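Local coordinates for protein endonuclease V (PDB 3GA2) that probably repairs deaminated DNA, cutting double-stranded DNA with the help of magnesium at the second phosphodiester bond 3' to a deoxyinosine, at residues Met1-Asp5 against Ala103-Glu109; Ile39-Val45 against Cys61-Ala67; Asn118-Tyr123 against Tyr147-Lys151. The protein carries 1 engineered substitution. One frame throughout, in Å; residues are numbered along the deposited sequence.

Interaction 1. Residues Met1-Asp5 against Ala103-Glu109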
HETATM    1  N   MSE A   1     -10.052  12.887   6.279  1.00 18.61           N
HETATM    2  CA  MSE A   1      -9.079  13.690   7.067  1.00 20.60           C
HETATM    3  C   MSE A   1      -8.276  14.622   6.175  1.00 17.32           C
HETATM    4  O   MSE A   1      -8.325  14.527   4.947  1.00 17.44           O
HETATM    5  CB  MSE A   1      -8.123  12.771   7.842  1.00 24.79           C
HETATM    6  CG  MSE A   1      -7.401  11.736   7.000  1.00 26.33           C
HETATM    7 SE   MSE A   1      -5.898  10.889   7.943  1.00 31.52          SE
HETATM    8  CE  MSE A   1      -4.538  11.103   6.586  1.00 19.54           C
ATOM      9  N   LYS A   2      -7.547  15.535   6.802  1.00 15.46           N
ATOM     10  CA  LYS A   2      -6.721  16.487   6.072  1.00 24.42           C
ATOM     11  C   LYS A   2      -5.463  15.782   5.583  1.00 17.54           C
ATOM     12  O   LYS A   2      -4.977  14.858   6.228  1.00 26.20           O
ATOM     13  CB  LYS A   2      -6.335  17.649   6.987  1.00 22.68           C
ATOM     14  CG  LYS A   2      -7.524  18.387   7.574  1.00 32.24           C
ATOM     15  CD  LYS A   2      -8.333  19.078   6.495  1.00 30.51           C
ATOM     16  CE  LYS A   2      -7.535  20.197   5.846  1.00 51.28           C
ATOM     17  NZ  LYS A   2      -7.147  21.235   6.839  1.00 49.19           N
ATOM     18  N   VAL A   3      -4.949  16.210   4.437  1.00 18.37           N
ATOM     19  CA  VAL A   3      -3.735  15.625   3.880  1.00 20.61           C
ATOM     20  C   VAL A   3      -2.750  16.729   3.513  1.00 26.86           C
ATOM     21  O   VAL A   3      -3.149  17.872   3.272  1.00 22.72           O
ATOM     22  CB  VAL A   3      -4.021  14.803   2.608  1.00 19.02           C
ATOM     23  CG1 VAL A   3      -4.882  13.601   2.941  1.00 21.49           C
ATOM     24  CG2 VAL A   3      -4.698  15.681   1.563  1.00 29.16           C
ATOM     25  N   PHE A   4      -1.464  16.390   3.468  1.00 24.29           N
ATOM     26  CA  PHE A   4      -0.442  17.365   3.112  1.00 28.93           C
ATOM     27  C   PHE A   4      -0.332  17.511   1.603  1.00 23.58           C
ATOM     28  O   PHE A   4      -0.245  16.520   0.886  1.00 33.67           O
ATOM     29  CB  PHE A   4       0.915  16.965   3.690  1.00 24.01           C
ATOM     30  CG  PHE A   4       0.972  17.024   5.185  1.00 28.08           C
ATOM     31  CD1 PHE A   4       0.493  15.969   5.956  1.00 26.25           C
ATOM     32  CD2 PHE A   4       1.472  18.152   5.828  1.00 23.63           C
ATOM     33  CE1 PHE A   4       0.514  16.040   7.347  1.00 25.76           C
ATOM     34  CE2 PHE A   4       1.494  18.230   7.215  1.00 18.36           C
ATOM     35  CZ  PHE A   4       1.016  17.174   7.977  1.00 27.41           C
ATOM     36  N   ASP A   5      -0.345  18.752   1.129  1.00 30.59           N
ATOM     37  CA  ASP A   5      -0.245  19.034  -0.301  1.00 33.42           C
ATOM     38  C   ASP A   5       1.218  18.948  -0.729  1.00 33.81           C
ATOM     39  O   ASP A   5       1.844  19.959  -1.048  1.00 30.96           O
ATOM     40  CB  ASP A   5      -0.786  20.435  -0.600  1.00 33.06           C
ATOM     41  CG  ASP A   5      -1.129  20.627  -2.066  1.00 41.56           C
ATOM     42  OD1 ASP A   5      -0.298  20.279  -2.932  1.00 48.29           O
ATOM     43  OD2 ASP A   5      -2.231  21.136  -2.354  1.00 49.52           O
ATOM     44  N   ALA A 103      -8.978   9.425   1.072  1.00 17.11           N
ATOM     45  CA  ALA A 103      -8.478   9.772   2.399  1.00 22.26           C
ATOM     46  C   ALA A 103      -9.137  11.049   2.924  1.00 19.39           C
ATOM     47  O   ALA A 103      -9.390  11.180   4.125  1.00 17.45           O
ATOM     48  CB  ALA A 103      -6.962   9.941   2.357  1.00 18.35           C
ATOM     49  N   LYS A 104      -9.412  11.985   2.020  1.00 12.05           N
ATOM     50  CA  LYS A 104     -10.045  13.250   2.392  1.00 17.26           C
ATOM     51  C   LYS A 104     -11.482  13.059   2.867  1.00 15.78           C
ATOM     52  O   LYS A 104     -12.041  13.911   3.562  1.00 13.51           O
ATOM     53  CB  LYS A 104      -9.983  14.226   1.209  1.00 18.77           C
ATOM     54  CG  LYS A 104      -8.546  14.594   0.855  1.00 25.36           C
ATOM     55  CD  LYS A 104      -8.399  15.207  -0.523  1.00 38.11           C
ATOM     56  CE  LYS A 104      -8.772  16.669  -0.546  1.00 42.69           C
ATOM     57  NZ  LYS A 104      -8.529  17.221  -1.908  1.00 53.78           N
ATOM     58  N   LYS A 105     -12.075  11.927   2.515  1.00 16.75           N
ATOM     59  CA  LYS A 105     -13.443  11.647   2.923  1.00 13.40           C
ATOM     60  C   LYS A 105     -13.510  11.026   4.316  1.00 14.08           C
ATOM     61  O   LYS A 105     -14.575  10.980   4.926  1.00 13.89           O
ATOM     62  CB  LYS A 105     -14.105  10.717   1.906  1.00 15.17           C
ATOM     63  CG  LYS A 105     -14.205  11.299   0.499  1.00 14.15           C
ATOM     64  CD  LYS A 105     -14.851  10.302  -0.446  1.00 14.26           C
ATOM     65  CE  LYS A 105     -15.099  10.902  -1.817  1.00 21.25           C
ATOM     66  NZ  LYS A 105     -15.921   9.979  -2.654  1.00 20.37           N
ATOM     67  N   LEU A 106     -12.371  10.558   4.819  1.00 11.20           N
ATOM     68  CA  LEU A 106     -12.305   9.931   6.137  1.00 12.77           C
ATOM     69  C   LEU A 106     -12.684  10.827   7.318  1.00 18.98           C
ATOM     70  O   LEU A 106     -12.161  11.934   7.467  1.00 12.96           O
ATOM     71  CB  LEU A 106     -10.894   9.388   6.387  1.00 12.34           C
ATOM     72  CG  LEU A 106     -10.416   8.222   5.516  1.00 16.98           C
ATOM     73  CD1 LEU A 106      -8.962   7.904   5.840  1.00 12.29           C
ATOM     74  CD2 LEU A 106     -11.296   7.002   5.767  1.00 10.56           C
ATOM     75  N   GLU A 107     -13.588  10.339   8.162  1.00 14.36           N
ATOM     76  CA  GLU A 107     -13.983  11.091   9.344  1.00 19.70           C
ATOM     77  C   GLU A 107     -13.017  10.693  10.457  1.00 19.85           C
ATOM     78  O   GLU A 107     -12.739  11.477  11.366  1.00 22.10           O
ATOM     79  CB  GLU A 107     -15.425  10.772   9.764  1.00 12.99           C
ATOM     80  CG  GLU A 107     -16.496  11.273   8.798  1.00 19.84           C
ATOM     81  CD  GLU A 107     -17.896  11.207   9.388  1.00 18.22           C
ATOM     82  OE1 GLU A 107     -18.247  10.174   9.986  1.00 22.34           O
ATOM     83  OE2 GLU A 107     -18.652  12.188   9.250  1.00 29.27           O
ATOM     84  N   THR A 108     -12.502   9.470  10.379  1.00 14.53           N
ATOM     85  CA  THR A 108     -11.554   8.993  11.379  1.00 14.94           C
ATOM     86  C   THR A 108     -10.142   9.405  10.975  1.00 15.37           C
ATOM     87  O   THR A 108      -9.931   9.967   9.901  1.00 14.22           O
ATOM     88  CB  THR A 108     -11.588   7.465  11.522  1.00 12.00           C
ATOM     89  OG1 THR A 108     -11.169   6.856  10.295  1.00 14.95           O
ATOM     90  CG2 THR A 108     -12.995   6.999  11.868  1.00 22.85           C
ATOM     91  N   GLU A 109      -9.179   9.135  11.844  1.00 14.19           N
ATOM     92  CA  GLU A 109      -7.789   9.470  11.573  1.00 19.15           C
ATOM     93  C   GLU A 109      -6.975   8.210  11.837  1.00 14.78           C
ATOM     94  O   GLU A 109      -6.451   8.020  12.931  1.00 16.32           O
ATOM     95  CB  GLU A 109      -7.324  10.609  12.496  1.00 20.32           C
ATOM     96  CG  GLU A 109      -5.954  11.188  12.137  1.00 27.08           C
ATOM     97  CD  GLU A 109      -5.519  12.317  13.072  1.00 35.72           C
ATOM     98  OE1 GLU A 109      -6.333  13.232  13.323  1.00 36.37           O
ATOM     99  OE2 GLU A 109      -4.360  12.297  13.541  1.00 25.60           O
TER
HETATM  100  O   HOH W   1     -11.286  15.824   6.142  1.00 25.88           O
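The amino group of M1 plugs into the C-terminal end of helix 96-105 of this RNase H-like fold, where A103 O, at the last turn, and L106 O, in the loop just beyond it, both point at it. M1 N gives one hydrogen bond to A103 O at 2.8 Å and a shorter one, 2.6 Å, to L106 O; both lie in the plane of the carbonyl, and the second falls on a lone pair, with a C=O...N angle of 128°. A103 O is gripped twice, because L106 N also reaches it from within the turn. A water donates to K104 O and sits as a weak third partner of M1 N. The chain terminus thus meets the negative end of the helix dipole, which would probably favour the charged ammonium form.

M1 O in turn takes a nearly straight CA-H...O contact from K104 CA at 3.3 Å. Around this polar knot the packing is modest. With chi1 at 54°, the selenomethionine side chain at M1 carries CG between its own N and carbonyl carbon, beside A103 O and 4.3 Å from L106 CB; beyond it the chain bends at chi3. Its selenium approaches the CG methylene of E109; the E109 carboxylate forms a salt bridge with K138. L136 of helix 128-136 and F113 of strand 113-116 also touch the M1 side chain, so the tail is laid against the helical layer. Further along, V3 rests on the last turn: CG1 lies near A103 CB, while V3 CG2 meets K104 CG at 4.1 Å, the two side chains crossing at about a right angle.

Interaction 2. Residues Ile39-Val45 against Cys61-Ala67. Engineered in segment 39-45: T42 (natural residue Gly).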
ATOM      1  N   ILE A  39      -1.648   1.327  19.053  1.00 11.70           N
ATOM      2  CA  ILE A  39      -2.509   2.063  18.122  1.00 14.37           C
ATOM      3  C   ILE A  39      -4.011   1.841  18.314  1.00 17.64           C
ATOM      4  O   ILE A  39      -4.443   0.791  18.794  1.00 11.58           O
ATOM      5  CB  ILE A  39      -2.158   1.738  16.661  1.00 20.18           C
ATOM      6  CG1 ILE A  39      -2.010   0.225  16.487  1.00 19.27           C
ATOM      7  CG2 ILE A  39      -0.898   2.497  16.252  1.00 22.62           C
ATOM      8  CD1 ILE A  39      -1.584  -0.205  15.099  1.00 26.37           C
ATOM      9  N   ASN A  40      -4.797   2.843  17.923  1.00 12.36           N
ATOM     10  CA  ASN A  40      -6.249   2.795  18.044  1.00  9.30           C
ATOM     11  C   ASN A  40      -6.929   2.244  16.791  1.00 15.83           C
ATOM     12  O   ASN A  40      -7.911   1.507  16.880  1.00 14.19           O
ATOM     13  CB  ASN A  40      -6.813   4.196  18.326  1.00 13.38           C
ATOM     14  CG  ASN A  40      -6.286   4.798  19.620  1.00 18.84           C
ATOM     15  OD1 ASN A  40      -6.433   4.216  20.692  1.00 18.67           O
ATOM     16  ND2 ASN A  40      -5.673   5.978  19.521  1.00 18.11           N
ATOM     17  N   THR A  41      -6.411   2.613  15.623  1.00 17.12           N
ATOM     18  CA  THR A  41      -6.985   2.172  14.360  1.00 16.23           C
ATOM     19  C   THR A  41      -5.928   1.893  13.289  1.00 12.98           C
ATOM     20  O   THR A  41      -4.805   2.394  13.353  1.00 12.64           O
ATOM     21  CB  THR A  41      -7.946   3.243  13.796  1.00 24.71           C
ATOM     22  OG1 THR A  41      -7.249   4.490  13.674  1.00 18.25           O
ATOM     23  CG2 THR A  41      -9.143   3.426  14.706  1.00 24.35           C
ATOM     24  N   THR A  42      -6.294   1.071  12.313  1.00  8.52           N
ATOM     25  CA  THR A  42      -5.413   0.761  11.197  1.00 11.94           C
ATOM     26  C   THR A  42      -6.323   0.796   9.969  1.00 19.22           C
ATOM     27  O   THR A  42      -7.488   0.391  10.033  1.00 17.82           O
ATOM     28  CB  THR A  42      -4.721  -0.637  11.337  1.00  9.98           C
ATOM     29  OG1 THR A  42      -5.657  -1.682  11.068  1.00 30.01           O
ATOM     30  CG2 THR A  42      -4.163  -0.825  12.733  1.00 20.05           C
ATOM     31  N   ALA A  43      -5.819   1.317   8.858  1.00 12.20           N
ATOM     32  CA  ALA A  43      -6.627   1.385   7.650  1.00 11.65           C
ATOM     33  C   ALA A  43      -6.003   0.546   6.550  1.00  7.47           C
ATOM     34  O   ALA A  43      -4.797   0.292   6.557  1.00 13.90           O
ATOM     35  CB  ALA A  43      -6.770   2.843   7.192  1.00  8.66           C
ATOM     36  N   GLY A  44      -6.840   0.113   5.617  1.00  9.46           N
ATOM     37  CA  GLY A  44      -6.369  -0.681   4.498  1.00  8.23           C
ATOM     38  C   GLY A  44      -6.735   0.050   3.225  1.00 13.86           C
ATOM     39  O   GLY A  44      -7.840   0.579   3.115  1.00 10.37           O
ATOM     40  N   VAL A  45      -5.817   0.078   2.262  1.00 11.41           N
ATOM     41  CA  VAL A  45      -6.047   0.771   1.004  1.00 13.87           C
ATOM     42  C   VAL A  45      -5.840  -0.154  -0.187  1.00 16.68           C
ATOM     43  O   VAL A  45      -4.861  -0.904  -0.250  1.00 16.13           O
ATOM     44  CB  VAL A  45      -5.071   1.961   0.830  1.00  6.29           C
ATOM     45  CG1 VAL A  45      -5.519   2.846  -0.325  1.00 10.12           C
ATOM     46  CG2 VAL A  45      -4.988   2.762   2.118  1.00  4.77           C
ATOM     47  N   CYS A  61     -10.625   2.115  -2.372  1.00 15.35           N
ATOM     48  CA  CYS A  61     -11.389   1.927  -1.151  1.00 13.64           C
ATOM     49  C   CYS A  61     -10.452   1.955   0.042  1.00 16.59           C
ATOM     50  O   CYS A  61      -9.348   1.406   0.002  1.00 16.61           O
ATOM     51  CB  CYS A  61     -12.118   0.582  -1.144  1.00 16.50           C
ATOM     52  SG  CYS A  61     -13.506   0.421  -2.284  1.00 28.40           S
ATOM     53  N   ILE A  62     -10.902   2.604   1.104  1.00 14.35           N
ATOM     54  CA  ILE A  62     -10.143   2.670   2.338  1.00 11.41           C
ATOM     55  C   ILE A  62     -11.062   2.080   3.395  1.00 13.74           C
ATOM     56  O   ILE A  62     -12.197   2.526   3.564  1.00 13.56           O
ATOM     57  CB  ILE A  62      -9.780   4.120   2.720  1.00 10.54           C
ATOM     58  CG1 ILE A  62      -8.788   4.696   1.706  1.00 14.58           C
ATOM     59  CG2 ILE A  62      -9.175   4.157   4.124  1.00 19.50           C
ATOM     60  CD1 ILE A  62      -8.394   6.139   1.975  1.00 13.94           C
ATOM     61  N   ILE A  63     -10.575   1.054   4.079  1.00 10.51           N
ATOM     62  CA  ILE A  63     -11.338   0.398   5.127  1.00 10.41           C
ATOM     63  C   ILE A  63     -10.603   0.661   6.429  1.00  6.74           C
ATOM     64  O   ILE A  63      -9.430   0.323   6.548  1.00 11.62           O
ATOM     65  CB  ILE A  63     -11.396  -1.125   4.918  1.00  6.81           C
ATOM     66  CG1 ILE A  63     -11.864  -1.438   3.500  1.00  6.81           C
ATOM     67  CG2 ILE A  63     -12.324  -1.749   5.948  1.00 13.23           C
ATOM     68  CD1 ILE A  63     -13.262  -0.939   3.187  1.00  3.69           C
ATOM     69  N   VAL A  64     -11.286   1.274   7.389  1.00  6.24           N
ATOM     70  CA  VAL A  64     -10.687   1.575   8.680  1.00  5.43           C
ATOM     71  C   VAL A  64     -11.222   0.600   9.715  1.00  7.83           C
ATOM     72  O   VAL A  64     -12.431   0.412   9.822  1.00 13.13           O
ATOM     73  CB  VAL A  64     -11.038   3.010   9.142  1.00  8.78           C
ATOM     74  CG1 VAL A  64     -10.261   3.356  10.400  1.00  9.47           C
ATOM     75  CG2 VAL A  64     -10.720   4.012   8.032  1.00 10.33           C
ATOM     76  N   ILE A  65     -10.332  -0.049  10.459  1.00  8.68           N
ATOM     77  CA  ILE A  65     -10.789  -0.964  11.493  1.00  9.34           C
ATOM     78  C   ILE A  65     -10.277  -0.514  12.854  1.00  9.22           C
ATOM     79  O   ILE A  65      -9.342   0.281  12.943  1.00 11.51           O
ATOM     80  CB  ILE A  65     -10.321  -2.423  11.246  1.00  8.94           C
ATOM     81  CG1 ILE A  65      -8.796  -2.512  11.316  1.00 13.38           C
ATOM     82  CG2 ILE A  65     -10.824  -2.910   9.882  1.00  9.13           C
ATOM     83  CD1 ILE A  65      -8.285  -3.917  11.535  1.00 19.58           C
ATOM     84  N   ASP A  66     -10.914  -1.012  13.909  1.00 17.63           N
ATOM     85  CA  ASP A  66     -10.511  -0.704  15.277  1.00 11.23           C
ATOM     86  C   ASP A  66      -9.320  -1.623  15.505  1.00 11.65           C
ATOM     87  O   ASP A  66      -9.400  -2.820  15.234  1.00 13.00           O
ATOM     88  CB  ASP A  66     -11.652  -1.042  16.243  1.00 23.94           C
ATOM     89  CG  ASP A  66     -11.252  -0.892  17.698  1.00 21.35           C
ATOM     90  OD1 ASP A  66     -10.528  -1.769  18.217  1.00 24.60           O
ATOM     91  OD2 ASP A  66     -11.656   0.109  18.317  1.00 24.73           O
ATOM     92  N   ALA A  67      -8.209  -1.074  15.981  1.00 11.99           N
ATOM     93  CA  ALA A  67      -7.007  -1.884  16.188  1.00 17.77           C
ATOM     94  C   ALA A  67      -7.188  -3.092  17.102  1.00 15.96           C
ATOM     95  O   ALA A  67      -6.692  -4.169  16.794  1.00 14.79           O
ATOM     96  CB  ALA A  67      -5.873  -1.006  16.717  1.00 10.71           C
TER
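T42 and I65 face each other as a hydrogen-bonded pair of the antiparallel hairpin formed by strands 41-52 and 55-66, and their side chains lie on the same face of the sheet, crossing obliquely. T42 is an engineered residue where the natural protein has glycine. Its OG1, set between its own N and carbonyl carbon by a chi1 of 74°, lies 3.3 Å from I65 CG1 and also close to I65 CD1. I65 has the same kind of first torsion, 64°, which brings CG1 close to T42 O as well.

On the other face the small A43 CB touches I62 CG2 at 4.1 Å and V64 CG2 beside it; V45 CG1 continues the row against I62 CG1. F113 of strand 113-116 touches both A43 and V45, and strand 72-81 flanks the hairpin beyond I62 and V64, so these side chains belong to the core of the RNase H-like sheet. G44, opposite I63, adds no side chain to the T42 and I65 face.

The backbone is joined by paired bonds at T42-I65 and G44-I63. The straightest is I65 N to T42 O, 2.9 Å with 179° at the hydrogen, arriving nearly along the C=O axis. Where the strands run out, A67 N reaches N40 O at 2.7 Å, coming from above the carbonyl plane, and A67 CB comes close to I39 O.

D46, a predicted magnesium ligand, follows V45 directly, so the ladder leads toward the predicted magnesium site. In chemical terms the contact is a nonpolar sheet interior with its main-chain groups paired, and the engineered hydroxyl T42 OG1 is the exception: it is buried with no partner in the model.

Interaction 3. Residues Asn118-Tyr123 against Tyr147-Lys151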
ATOM      1  N   ASN A 118       3.489  -2.214  -3.046  1.00  6.03           N
ATOM      2  CA  ASN A 118       4.809  -2.033  -2.455  1.00  9.74           C
ATOM      3  C   ASN A 118       5.072  -0.660  -1.858  1.00 15.23           C
ATOM      4  O   ASN A 118       4.405   0.326  -2.178  1.00 10.04           O
ATOM      5  CB  ASN A 118       5.915  -2.305  -3.479  1.00 15.25           C
ATOM      6  CG  ASN A 118       6.014  -3.765  -3.862  1.00 18.13           C
ATOM      7  OD1 ASN A 118       6.254  -4.626  -3.016  1.00 11.67           O
ATOM      8  ND2 ASN A 118       5.838  -4.051  -5.149  1.00 19.18           N
ATOM      9  N   GLY A 119       6.081  -0.617  -0.993  1.00 17.17           N
ATOM     10  CA  GLY A 119       6.496   0.622  -0.362  1.00 13.86           C
ATOM     11  C   GLY A 119       7.974   0.778  -0.663  1.00 15.50           C
ATOM     12  O   GLY A 119       8.359   1.069  -1.793  1.00 12.85           O
ATOM     13  N   TYR A 120       8.806   0.549   0.349  1.00 17.88           N
ATOM     14  CA  TYR A 120      10.255   0.664   0.221  1.00 11.33           C
ATOM     15  C   TYR A 120      10.824  -0.389  -0.746  1.00 12.13           C
ATOM     16  O   TYR A 120      11.872  -0.186  -1.354  1.00  9.09           O
ATOM     17  CB  TYR A 120      10.893   0.510   1.602  1.00  7.55           C
ATOM     18  CG  TYR A 120      12.298   1.056   1.719  1.00 13.16           C
ATOM     19  CD1 TYR A 120      12.544   2.427   1.606  1.00 15.62           C
ATOM     20  CD2 TYR A 120      13.379   0.208   1.946  1.00  7.58           C
ATOM     21  CE1 TYR A 120      13.833   2.942   1.715  1.00 13.43           C
ATOM     22  CE2 TYR A 120      14.679   0.712   2.054  1.00 14.20           C
ATOM     23  CZ  TYR A 120      14.895   2.079   1.937  1.00 14.37           C
ATOM     24  OH  TYR A 120      16.171   2.587   2.031  1.00 19.47           O
ATOM     25  N   LEU A 121      10.135  -1.516  -0.879  1.00 14.29           N
ATOM     26  CA  LEU A 121      10.572  -2.571  -1.790  1.00 10.50           C
ATOM     27  C   LEU A 121      10.187  -2.129  -3.191  1.00 11.35           C
ATOM     28  O   LEU A 121       9.165  -2.546  -3.743  1.00 10.99           O
ATOM     29  CB  LEU A 121       9.878  -3.880  -1.437  1.00 10.20           C
ATOM     30  CG  LEU A 121      10.110  -5.129  -2.290  1.00  8.77           C
ATOM     31  CD1 LEU A 121      11.567  -5.599  -2.251  1.00  6.48           C
ATOM     32  CD2 LEU A 121       9.193  -6.199  -1.744  1.00 17.44           C
ATOM     33  N   HIS A 122      11.019  -1.266  -3.757  1.00 15.18           N
ATOM     34  CA  HIS A 122      10.767  -0.721  -5.081  1.00 13.59           C
ATOM     35  C   HIS A 122      12.082  -0.235  -5.674  1.00 15.21           C
ATOM     36  O   HIS A 122      12.984   0.165  -4.937  1.00 16.18           O
ATOM     37  CB  HIS A 122       9.764   0.432  -4.955  1.00 15.10           C
ATOM     38  CG  HIS A 122       9.549   1.193  -6.222  1.00 17.19           C
ATOM     39  ND1 HIS A 122      10.338   2.260  -6.588  1.00 12.34           N
ATOM     40  CD2 HIS A 122       8.651   1.023  -7.221  1.00 14.16           C
ATOM     41  CE1 HIS A 122       9.935   2.718  -7.761  1.00 14.77           C
ATOM     42  NE2 HIS A 122       8.914   1.985  -8.166  1.00 16.00           N
ATOM     43  N   TYR A 123      12.176  -0.279  -7.003  1.00 14.39           N
ATOM     44  CA  TYR A 123      13.370   0.136  -7.745  1.00 14.99           C
ATOM     45  C   TYR A 123      14.024   1.376  -7.157  1.00 14.10           C
ATOM     46  O   TYR A 123      15.245   1.474  -7.090  1.00 16.97           O
ATOM     47  CB  TYR A 123      13.028   0.437  -9.213  1.00 18.23           C
ATOM     48  CG  TYR A 123      12.371  -0.694  -9.973  1.00 26.18           C
ATOM     49  CD1 TYR A 123      11.073  -0.561 -10.474  1.00 22.38           C
ATOM     50  CD2 TYR A 123      13.046  -1.895 -10.201  1.00 17.40           C
ATOM     51  CE1 TYR A 123      10.462  -1.601 -11.181  1.00 27.48           C
ATOM     52  CE2 TYR A 123      12.442  -2.940 -10.904  1.00 21.48           C
ATOM     53  CZ  TYR A 123      11.154  -2.787 -11.389  1.00 21.33           C
ATOM     54  OH  TYR A 123      10.552  -3.826 -12.067  1.00 33.32           O
ATOM     55  N   TYR A 147       6.021 -10.483  -6.256  1.00 16.19           N
ATOM     56  CA  TYR A 147       7.388 -10.050  -6.041  1.00 15.72           C
ATOM     57  C   TYR A 147       7.966  -9.214  -7.169  1.00 19.85           C
ATOM     58  O   TYR A 147       7.959  -9.623  -8.328  1.00 25.67           O
ATOM     59  CB  TYR A 147       8.289 -11.263  -5.817  1.00 13.43           C
ATOM     60  CG  TYR A 147       9.744 -10.905  -5.605  1.00 13.40           C
ATOM     61  CD1 TYR A 147      10.153 -10.207  -4.469  1.00 15.20           C
ATOM     62  CD2 TYR A 147      10.714 -11.281  -6.538  1.00 19.15           C
ATOM     63  CE1 TYR A 147      11.496  -9.896  -4.261  1.00 23.55           C
ATOM     64  CE2 TYR A 147      12.058 -10.975  -6.343  1.00 21.02           C
ATOM     65  CZ  TYR A 147      12.441 -10.285  -5.202  1.00 24.17           C
ATOM     66  OH  TYR A 147      13.767  -9.997  -5.005  1.00 25.44           O
ATOM     67  N   LEU A 148       8.477  -8.043  -6.811  1.00 23.84           N
ATOM     68  CA  LEU A 148       9.102  -7.141  -7.769  1.00 29.36           C
ATOM     69  C   LEU A 148      10.606  -7.417  -7.731  1.00 28.07           C
ATOM     70  O   LEU A 148      11.285  -7.035  -6.776  1.00 23.79           O
ATOM     71  CB  LEU A 148       8.829  -5.691  -7.369  1.00 34.90           C
ATOM     72  CG  LEU A 148       9.401  -4.616  -8.298  1.00 33.28           C
ATOM     73  CD1 LEU A 148       8.773  -4.738  -9.679  1.00 34.99           C
ATOM     74  CD2 LEU A 148       9.124  -3.240  -7.709  1.00 38.23           C
ATOM     75  N   LYS A 149      11.120  -8.087  -8.758  1.00 17.99           N
ATOM     76  CA  LYS A 149      12.539  -8.426  -8.819  1.00 20.36           C
ATOM     77  C   LYS A 149      13.410  -7.217  -9.182  1.00 22.14           C
ATOM     78  O   LYS A 149      13.314  -6.670 -10.281  1.00 14.59           O
ATOM     79  CB  LYS A 149      12.758  -9.563  -9.824  1.00 13.93           C
ATOM     80  CG  LYS A 149      14.118 -10.223  -9.716  1.00 15.00           C
ATOM     81  CD  LYS A 149      14.242 -11.394 -10.674  1.00 17.50           C
ATOM     82  CE  LYS A 149      15.633 -11.996 -10.626  1.00 21.20           C
ATOM     83  NZ  LYS A 149      15.845 -12.949 -11.738  1.00 26.81           N
ATOM     84  N   ILE A 150      14.272  -6.816  -8.251  1.00 18.88           N
ATOM     85  CA  ILE A 150      15.138  -5.651  -8.430  1.00 17.76           C
ATOM     86  C   ILE A 150      16.629  -5.991  -8.522  1.00 17.83           C
ATOM     87  O   ILE A 150      17.141  -6.791  -7.738  1.00 18.67           O
ATOM     88  CB  ILE A 150      14.943  -4.667  -7.253  1.00 21.66           C
ATOM     89  CG1 ILE A 150      13.449  -4.371  -7.068  1.00 18.48           C
ATOM     90  CG2 ILE A 150      15.723  -3.373  -7.504  1.00 23.93           C
ATOM     91  CD1 ILE A 150      13.111  -3.650  -5.757  1.00 15.09           C
ATOM     92  N   LYS A 151      17.328  -5.376  -9.473  1.00 19.89           N
ATOM     93  CA  LYS A 151      18.764  -5.615  -9.622  1.00 24.52           C
ATOM     94  C   LYS A 151      19.057  -7.081  -9.916  1.00 25.40           C
ATOM     95  O   LYS A 151      20.178  -7.548  -9.703  1.00 29.03           O
ATOM     96  CB  LYS A 151      19.491  -5.229  -8.331  1.00 28.80           C
ATOM     97  CG  LYS A 151      20.388  -4.011  -8.414  1.00 41.74           C
ATOM     98  CD  LYS A 151      19.604  -2.741  -8.655  1.00 41.91           C
ATOM     99  CE  LYS A 151      20.427  -1.526  -8.252  1.00 43.70           C
ATOM    100  NZ  LYS A 151      21.791  -1.551  -8.859  1.00 49.59           N
TER
HETATM  101  O   HOH W   2       7.271  -6.917  -4.291  1.00 10.79           O
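L148 lies across one face of the Y123 ring, the two side chains meeting at about a right angle. Its CD2 makes a CH-pi contact, 4.2 Å from the ring centroid and 17° off the normal, and its CD1 presses toward the phenol end, 3.5 Å from Y123 CZ. CG stands anti to the backbone N (chi1 -179°), which carries both methyls to the opposing loop: besides covering the ring, CD2 reaches back to H122 CA and L121 O. I150 packs closely too. Its CD1 is wedged against the main chain between H122 and Y123, 3.6 Å from H122 C, while I150 CG1 meets Y123 CD2 obliquely and L121 CD1 approaches the same CD1 methyl.

The two segments are loops that follow neighbouring parallel strands, 113-116 and 140-144, of the RNase H-like sheet. Behind them Y175 touches both L121 and I150, tying the pair to strand 173-179. L121 is the centre of an inverse gamma turn, a tight reversal in the loop. At L148, an alanine here removes both methyls, and would probably leave one face of the Y123 ring without its CH-pi partner and the ring freer to turn.

Toward the N118 end the fit slackens. N118 ND2 comes only to 4.1 Å from L148 CB, and the polar connection is indirect: one water donates to N118 OD1 at 2.8 Å and accepts from L148 N at 3.0 Å. Y123 is itself exposed despite its contacts, and K149 takes part mainly through its backbone, its O 3.9 Å from Y123 CE2.

Interaction 2 is the core contact, largely buried within the sheet; interactions 1 and 3 are only partly buried and lie on opposite sides of the chain's centre, their own centres 28 Å apart. Interactions 1 and 2 touch: I62 and V64 of the hairpin pack against A103, L106 and T108, so the helix end that receives the N-terminus rests on strand 55-66. Interaction 3 touches neither, its nearest atoms staying about 9 Å from interaction 2. The chemistry follows the setting: a chain terminus, probably charged, at carbonyls in 1, repeated main-chain bonding in 2, and side-chain packing with a water bridge between loops in 3.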